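Local coordinates for MutT/nudix family protein (Streptococcus pneumoniae, PDB 4HFQ), which hydrolyses UDP-linked precursors of peptidoglycan biosynthesis, acting as a Nudix-family UDP-X diphosphatase, at residues Asp5-Leu10 and Phe136-Lys141; Met13-Asp18 and Ala64-Leu69; Glu42-Ala47 and Glu57-Thr62. All coordinates share one frame; numbering follows the deposited sequence. Where two conformers were deposited one is given.

Interaction 1: residues Asp5-Leu10 and Phe136-Lys141. With EDO (1,2-ethanediol), chain D; EDO (1,2-ethanediol), chain J.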
# COMPACT_ATOMS: atom_id res chain seq x y z
N ASP A 5 9.31 7.13 13.94
CA ASP A 5 10.20 7.43 12.83
C ASP A 5 11.19 6.29 12.62
O ASP A 5 11.43 5.92 11.48
CB ASP A 5 10.92 8.76 13.03
CG ASP A 5 10.00 9.94 12.84
OD1 ASP A 5 9.12 9.90 11.95
OD2 ASP A 5 10.15 10.93 13.57
N PHE A 6 11.74 5.71 13.68
CA PHE A 6 12.61 4.56 13.51
C PHE A 6 11.90 3.46 12.72
O PHE A 6 12.46 2.91 11.77
CB PHE A 6 13.11 3.99 14.86
CG PHE A 6 13.90 2.72 14.69
CD1 PHE A 6 15.21 2.78 14.21
CD2 PHE A 6 13.33 1.48 14.93
CE1 PHE A 6 15.94 1.62 14.03
CE2 PHE A 6 14.05 0.31 14.73
CZ PHE A 6 15.37 0.39 14.28
N VAL A 7 10.66 3.14 13.09
CA VAL A 7 9.92 2.09 12.40
C VAL A 7 9.68 2.44 10.94
O VAL A 7 9.88 1.58 10.07
CB VAL A 7 8.62 1.73 13.15
CG1 VAL A 7 7.72 0.83 12.31
CG2 VAL A 7 8.95 1.06 14.48
N LYS A 8 9.29 3.68 10.65
CA LYS A 8 9.09 4.07 9.26
C LYS A 8 10.40 4.01 8.46
O LYS A 8 10.40 3.58 7.30
CB LYS A 8 8.46 5.45 9.18
CG LYS A 8 6.99 5.48 9.63
CD LYS A 8 6.53 6.93 9.72
CE LYS A 8 5.20 7.12 10.42
NZ LYS A 8 4.90 8.57 10.45
N TYR A 9 11.52 4.44 9.05
CA TYR A 9 12.82 4.35 8.37
C TYR A 9 13.17 2.91 8.09
O TYR A 9 13.58 2.59 6.96
CB TYR A 9 13.93 4.97 9.22
CG TYR A 9 14.03 6.48 9.17
CD1 TYR A 9 14.25 7.14 7.97
CD2 TYR A 9 13.93 7.25 10.33
CE1 TYR A 9 14.34 8.51 7.90
CE2 TYR A 9 14.02 8.63 10.28
CZ TYR A 9 14.21 9.26 9.07
OH TYR A 9 14.30 10.64 8.97
N LEU A 10 13.02 2.03 9.09
CA LEU A 10 13.34 0.62 8.89
C LEU A 10 12.48 0.00 7.78
O LEU A 10 12.98 -0.70 6.89
CB LEU A 10 13.18 -0.15 10.20
CG LEU A 10 13.40 -1.66 10.20
CD1 LEU A 10 14.86 -2.00 9.95
CD2 LEU A 10 12.92 -2.32 11.49
N PHE A 136 -2.60 5.64 10.70
CA PHE A 136 -3.58 5.40 11.77
C PHE A 136 -3.17 4.34 12.78
O PHE A 136 -3.66 4.35 13.90
CB PHE A 136 -4.93 5.01 11.19
CG PHE A 136 -5.64 6.15 10.53
CD1 PHE A 136 -6.42 7.03 11.29
CD2 PHE A 136 -5.52 6.36 9.16
CE1 PHE A 136 -7.07 8.09 10.68
CE2 PHE A 136 -6.16 7.43 8.56
CZ PHE A 136 -6.94 8.29 9.31
N GLN A 137 -2.35 3.39 12.37
CA GLN A 137 -1.98 2.28 13.23
C GLN A 137 -0.66 1.70 12.75
O GLN A 137 -0.57 0.54 12.30
CB GLN A 137 -3.09 1.22 13.25
CG GLN A 137 -3.51 0.65 11.88
CD GLN A 137 -4.90 1.07 11.41
OE1 GLN A 137 -5.06 1.58 10.30
NE2 GLN A 137 -5.92 0.82 12.23
N LEU A 138 0.38 2.51 12.91
CA LEU A 138 1.69 2.15 12.41
C LEU A 138 2.12 0.77 12.91
O LEU A 138 1.93 0.42 14.09
CB LEU A 138 2.71 3.20 12.81
CG LEU A 138 4.15 2.95 12.33
CD1 LEU A 138 4.29 2.97 10.81
CD2 LEU A 138 5.09 3.98 12.96
N GLN A 139 2.69 -0.02 12.01
CA GLN A 139 3.11 -1.38 12.32
C GLN A 139 4.19 -1.80 11.32
O GLN A 139 4.48 -1.06 10.37
CB GLN A 139 1.91 -2.34 12.35
CG GLN A 139 1.05 -2.24 11.10
CD GLN A 139 -0.26 -2.97 11.25
OE1 GLN A 139 -0.33 -4.18 11.08
NE2 GLN A 139 -1.32 -2.22 11.59
N SER A 140 4.77 -2.98 11.52
CA SER A 140 5.95 -3.37 10.74
C SER A 140 5.68 -3.33 9.24
O SER A 140 6.54 -2.86 8.46
CB SER A 140 6.48 -4.73 11.18
OG SER A 140 5.51 -5.73 11.07
N LYS A 141 4.49 -3.78 8.83
CA LYS A 141 4.10 -3.70 7.42
C LYS A 141 3.17 -2.54 7.21
O LYS A 141 2.29 -2.27 8.03
CB LYS A 141 3.42 -4.99 6.94
CG LYS A 141 4.31 -6.23 6.91
CD LYS A 141 5.47 -6.08 5.93
CE LYS A 141 6.24 -7.38 5.71
NZ LYS A 141 7.06 -7.80 6.89
C1 EDO D . 10.72 8.58 8.42
O1 EDO D . 9.73 9.09 9.31
C2 EDO D . 10.06 8.14 7.12
O2 EDO D . 11.05 7.80 6.14
C1 EDO J . 1.53 9.32 7.22
O1 EDO J . 2.33 10.43 6.79
C2 EDO J . 2.41 8.21 7.79
O2 EDO J . 3.80 8.54 7.75

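Interaction 2: residues Met13-Asp18 and Ala64-Leu69. With EDO (1,2-ethanediol), chain Y; EDO (1,2-ethanediol), chain N.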
# COMPACT_ATOMS: atom_id res chain seq x y z
N MET A 13 13.66 1.25 4.37
CA MET A 13 14.94 0.69 3.94
C MET A 13 14.85 -0.79 3.58
O MET A 13 15.49 -1.23 2.61
CB MET A 13 15.99 0.91 5.02
CG MET A 13 16.35 2.37 5.14
SD MET A 13 17.84 2.73 6.07
CE MET A 13 17.27 2.27 7.70
N ILE A 14 14.01 -1.55 4.28
CA ILE A 14 13.76 -2.92 3.89
C ILE A 14 13.17 -2.95 2.47
O ILE A 14 13.62 -3.71 1.61
CB ILE A 14 12.83 -3.65 4.89
CG1 ILE A 14 13.57 -3.90 6.21
CG2 ILE A 14 12.30 -4.95 4.28
CD1 ILE A 14 12.67 -4.22 7.39
N ALA A 15 12.20 -2.09 2.21
CA ALA A 15 11.56 -2.07 0.90
C ALA A 15 12.53 -1.70 -0.23
O ALA A 15 12.52 -2.34 -1.28
CB ALA A 15 10.36 -1.14 0.92
N ILE A 16 13.39 -0.70 -0.02
CA ILE A 16 14.34 -0.29 -1.04
C ILE A 16 15.35 -1.41 -1.32
O ILE A 16 15.64 -1.73 -2.49
CB ILE A 16 15.08 1.01 -0.65
CG1 ILE A 16 14.10 2.19 -0.50
CG2 ILE A 16 16.13 1.29 -1.72
CD1 ILE A 16 14.70 3.41 0.21
N THR A 17 15.86 -2.00 -0.25
CA THR A 17 16.85 -3.05 -0.35
C THR A 17 16.29 -4.27 -1.08
O THR A 17 16.96 -4.87 -1.93
CB THR A 17 17.38 -3.39 1.05
OG1 THR A 17 17.98 -2.22 1.63
CG2 THR A 17 18.40 -4.49 0.96
N ASP A 18 15.04 -4.63 -0.79
CA ASP A 18 14.37 -5.73 -1.46
C ASP A 18 14.12 -5.43 -2.94
O ASP A 18 14.29 -6.30 -3.79
CB ASP A 18 13.11 -6.10 -0.68
CG ASP A 18 13.47 -6.73 0.69
OD1 ASP A 18 14.68 -6.91 0.98
OD2 ASP A 18 12.57 -7.05 1.46
N ALA A 64 8.76 -10.80 -3.75
CA ALA A 64 9.84 -10.20 -4.55
C ALA A 64 9.60 -8.72 -4.86
O ALA A 64 10.53 -7.99 -5.19
CB ALA A 64 10.04 -10.98 -5.85
N TYR A 65 8.35 -8.27 -4.73
CA TYR A 65 7.98 -6.87 -5.03
C TYR A 65 7.47 -6.23 -3.77
O TYR A 65 6.41 -6.64 -3.26
CB TYR A 65 6.95 -6.83 -6.16
CG TYR A 65 7.51 -7.53 -7.36
CD1 TYR A 65 8.33 -6.85 -8.27
CD2 TYR A 65 7.31 -8.90 -7.55
CE1 TYR A 65 8.90 -7.51 -9.36
CE2 TYR A 65 7.88 -9.57 -8.64
CZ TYR A 65 8.67 -8.87 -9.53
OH TYR A 65 9.23 -9.54 -10.60
N ALA A 66 8.20 -5.24 -3.28
CA ALA A 66 7.89 -4.55 -2.03
C ALA A 66 6.86 -3.45 -2.27
O ALA A 66 7.18 -2.40 -2.81
CB ALA A 66 9.16 -3.96 -1.43
N THR A 67 5.61 -3.73 -1.93
CA THR A 67 4.54 -2.73 -2.03
C THR A 67 3.77 -2.76 -0.72
O THR A 67 3.84 -3.72 0.04
CB THR A 67 3.54 -2.99 -3.21
OG1 THR A 67 2.61 -4.02 -2.88
CG2 THR A 67 4.27 -3.35 -4.52
N PRO A 68 2.96 -1.72 -0.46
CA PRO A 68 1.99 -1.84 0.62
C PRO A 68 1.10 -3.07 0.40
O PRO A 68 0.79 -3.42 -0.75
CB PRO A 68 1.21 -0.53 0.53
CG PRO A 68 2.17 0.44 -0.08
CD PRO A 68 2.92 -0.39 -1.09
N LEU A 69 0.72 -3.71 1.50
CA LEU A 69 -0.10 -4.92 1.45
C LEU A 69 -1.58 -4.60 1.54
O LEU A 69 -1.97 -3.53 2.04
CB LEU A 69 0.30 -5.85 2.58
CG LEU A 69 1.76 -6.31 2.61
CD1 LEU A 69 1.99 -7.18 3.84
CD2 LEU A 69 2.10 -7.07 1.35
C1 EDO Y . -3.34 -2.66 -2.46
O1 EDO Y . -3.11 -2.51 -3.86
C2 EDO Y . -2.00 -2.95 -1.74
O2 EDO Y . -1.36 -4.21 -2.15
C1 EDO N . 8.36 -1.75 -5.71
O1 EDO N . 7.29 -0.97 -5.16
C2 EDO N . 8.97 -1.08 -6.94
O2 EDO N . 9.20 0.31 -6.70

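Interaction 3: residues Glu42-Ala47 and Glu57-Thr62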
# COMPACT_ATOMS: atom_id res chain seq x y z
N GLU A 42 20.48 -7.02 11.85
CA GLU A 42 21.26 -6.85 13.08
C GLU A 42 20.75 -5.67 13.87
O GLU A 42 20.60 -5.74 15.09
CB GLU A 42 22.74 -6.67 12.76
CG GLU A 42 23.41 -7.92 12.24
CD GLU A 42 24.76 -7.66 11.59
OE1 GLU A 42 25.38 -6.61 11.87
OE2 GLU A 42 25.20 -8.53 10.81
N MET A 43 20.45 -4.58 13.18
CA MET A 43 19.98 -3.38 13.83
C MET A 43 18.60 -3.60 14.46
O MET A 43 18.37 -3.19 15.59
CB MET A 43 19.96 -2.21 12.85
CG MET A 43 19.46 -0.92 13.49
SD MET A 43 19.56 0.45 12.36
CE MET A 43 18.18 0.07 11.34
N LEU A 44 17.71 -4.27 13.74
CA LEU A 44 16.39 -4.58 14.28
C LEU A 44 16.49 -5.45 15.53
O LEU A 44 15.77 -5.22 16.51
CB LEU A 44 15.52 -5.24 13.21
CG LEU A 44 14.22 -5.80 13.80
CD1 LEU A 44 13.38 -4.67 14.40
CD2 LEU A 44 13.45 -6.60 12.77
N ASN A 45 17.36 -6.45 15.50
CA ASN A 45 17.57 -7.30 16.66
C ASN A 45 17.92 -6.45 17.88
O ASN A 45 17.34 -6.63 18.96
CB ASN A 45 18.65 -8.33 16.38
CG ASN A 45 18.65 -9.45 17.39
OD1 ASN A 45 17.60 -9.95 17.78
ND2 ASN A 45 19.83 -9.86 17.81
N GLN A 46 18.85 -5.52 17.70
CA GLN A 46 19.35 -4.71 18.81
C GLN A 46 18.38 -3.62 19.23
O GLN A 46 18.35 -3.22 20.39
CB GLN A 46 20.72 -4.09 18.47
CG GLN A 46 21.56 -3.74 19.69
CD GLN A 46 21.85 -4.95 20.57
OE1 GLN A 46 22.00 -6.07 20.08
NE2 GLN A 46 21.94 -4.72 21.88
N ALA A 47 17.57 -3.13 18.30
CA ALA A 47 16.71 -1.98 18.57
C ALA A 47 15.37 -2.37 19.19
O ALA A 47 14.64 -1.50 19.66
CB ALA A 47 16.48 -1.17 17.30
N GLU A 57 9.90 -13.17 11.73
CA GLU A 57 8.61 -12.84 11.09
C GLU A 57 8.65 -11.47 10.40
O GLU A 57 8.10 -11.31 9.31
CB GLU A 57 7.44 -12.95 12.08
CG GLU A 57 7.05 -14.39 12.40
CD GLU A 57 5.87 -14.52 13.35
OE1 GLU A 57 5.48 -13.52 14.00
OE2 GLU A 57 5.33 -15.65 13.44
N VAL A 58 9.31 -10.49 11.03
CA VAL A 58 9.49 -9.17 10.40
C VAL A 58 10.39 -9.26 9.17
O VAL A 58 10.12 -8.66 8.14
CB VAL A 58 10.02 -8.10 11.40
CG1 VAL A 58 10.40 -6.81 10.68
CG2 VAL A 58 8.98 -7.80 12.46
N LEU A 59 11.48 -10.02 9.29
CA LEU A 59 12.48 -10.05 8.23
C LEU A 59 12.17 -11.03 7.09
O LEU A 59 12.78 -10.93 6.02
CB LEU A 59 13.86 -10.32 8.83
CG LEU A 59 14.35 -9.33 9.88
CD1 LEU A 59 15.52 -9.94 10.63
CD2 LEU A 59 14.71 -7.96 9.30
N LYS A 60 11.26 -11.97 7.33
CA LYS A 60 10.89 -12.93 6.29
C LYS A 60 10.41 -12.17 5.07
O LYS A 60 9.48 -11.36 5.17
CB LYS A 60 9.79 -13.88 6.78
CG LYS A 60 9.39 -14.91 5.73
CD LYS A 60 8.03 -15.52 6.02
CE LYS A 60 7.53 -16.29 4.81
NZ LYS A 60 6.37 -17.16 5.16
N PRO A 61 11.04 -12.40 3.90
CA PRO A 61 10.57 -11.71 2.71
C PRO A 61 9.19 -12.22 2.32
O PRO A 61 8.97 -13.43 2.16
CB PRO A 61 11.61 -12.09 1.65
CG PRO A 61 12.83 -12.41 2.44
CD PRO A 61 12.30 -13.12 3.65
N THR A 62 8.27 -11.29 2.21
CA THR A 62 6.89 -11.61 1.92
C THR A 62 6.69 -11.79 0.41
O THR A 62 5.86 -12.58 -0.02
CB THR A 62 5.98 -10.50 2.48
OG1 THR A 62 6.36 -10.22 3.83
CG2 THR A 62 4.54 -10.91 2.45

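Interaction 1: residues Asp5-Leu10 and Phe136-Lys141
Val7 and Lys8 of helix 3-23 pack against Leu138, an apolar contact between the N-terminal helical region and the loop that leads from helix 133-136 to strand 143-153 of the Nudix domain. Leu138 points at the helix, with CG anti to its own backbone N (chi1 -179°), and places its branches against Val7 and Lys8. The side chains of Val7 and Leu138 run past each other in opposite directions, with Val7 CG1 4.2 Å from Leu138 CG. Lys8 meets the same leucine with its aliphatic part: Lys8 CG comes within 3.9 Å of Leu138 CD1, and CE lies near CD2. Beyond CG the lysine is extended, which carries its ammonium past the leucine to a bound ethanediol, probably from the crystallisation liquor; Lys8 NZ donates to O2 of that molecule (chain J) at 2.9 Å. A second ethanediol (chain D) sits over the Tyr9 ring, its C1 3.5 Å above the plane and over the ring centre, and its O1 makes a weak hydrogen bond to Asp5 OD1.

Several polar bonds hold the loop. Gln139 NE2 gives Gln137 O a nearly straight bond of 2.9 Å, lying in the carbonyl plane, and also bonds Lys180 O, while Leu138 O accepts from Lys180 NZ. Ser140 O accepts from Gln11 NE2 of helix 3-23, and Ser140 OG bonds to Pro61 O of the second subunit. The contact itself is apolar, without directional bonds between the segments, so the position of Leu138 probably depends on the polar bonds along its loop.

Interaction 2: residues Met13-Asp18 and Ala64-Leu69
Ala15 and Ala66 meet through their methyl groups, which have no side-chain torsion to adjust, so the backbone alone brings them together: helical angles at Ala15, and an extended phi/psi of -83°/102° at Ala66. Both CB atoms point across the gap, and Ala15 CB lies 3.9 Å from Ala66 CB. The Ala66 methyl also sits 3.7 Å from Ala15 O, so it packs on the helix backbone as well as on the other methyl. With side chains this small, the CA atoms of Ala15 and Ala66 come to 5.3 Å, the closest pair of CA atoms between the two segments. The contact joins the middle of helix 3-23 to the linker that follows helix 52-59 and enters strand 69-78, the first strand of the Nudix sheet.

Polar groups around the methyls have partners of their own. Ala15 O, on which Ala66 packs, also accepts from Thr19 OG1. On the linker, Thr67 OG1 gives a 2.9 Å bond to Pro68 O from above the carbonyl plane, and it also bonds to Met70 N of the second subunit. Bound ethanediols donate to Ala66 O and to Pro68 O. One turn along the helix, Asp18 forms a salt bridge with Arg37 of helix 27-47, while Thr22 OG1 bonds to Ala64 O and ties the linker to the same helix as Ala15.

The methyl contact thus carries no direction of its own and depends on close fit, while the carbonyls of Ala15 and Ala66 find their hydrogen-bond partners elsewhere.

Interaction 3: residues Glu42-Ala47 and Glu57-Thr62
Leu44 of helix 27-47 reaches across to Val58 and Leu59 at the end of helix 52-59, and a single methyl, Leu44 CD2, makes the contact with both. The Leu44 and Val58 side chains are set at an oblique angle to one another, so that CD2 of Leu44 meets one branch of the valine, lying 3.7 Å from Val58 CG1. Leu59 is arranged differently: it runs past Leu44 in the opposite sense and lays its own methyl alongside, Leu59 CD2 to Leu44 CD2 being 3.9 Å. The Leu44 methyl thereby touches two consecutive residues of the facing helix. The first torsions differ. Leu44 has CG anti to the backbone N (chi1 171°), which carries CG away from that N, and the side chain points toward helix 52-59, whereas Leu59 has CG beside its backbone N (chi1 -58°).

The backbones stay well apart, with Leu44 CA and Leu59 CA 9.0 Å from each other, and the side chains bridge that distance. Helix 3-23 closes another part of the site, since Leu10 packs on Leu44, and Val58 also touches Leu50 in the turn between the two helices. The second subunit adds to the same cluster: its Leu59 packs on Leu44, and its Thr62 on Val58. Just past the contact, Leu59 O accepts from Arg37 NH1, a polar link between the end of helix 52-59 and helix 27-47.

This buried helix-helix contact forms part of the interface with the second subunit. Branched aliphatic side chains pack together there, which implies that burial of apolar surface, within the chain and between subunits, holds the two helices at this point.

Interactions 1 and 2 use two parts of helix 3-23, about two turns apart, to join the N-terminal helices to two places in the Nudix domain, the loop before strand 143-153 and the linker into strand 69-78. Those two elements also meet, Lys141 CG lying 4.0 Å from Leu69 CD1. Interaction 3 packs the other two helices together and is continuous with interaction 1, where Leu10 CD2 is 3.8 Å from Leu44 CD1. The three centres are about 13 Å from one another, and all three contacts take part in the dimer interface. Gln139 OE1 of interaction 1 hydrogen-bonds a bound Tris molecule, probably from the crystallisation liquor.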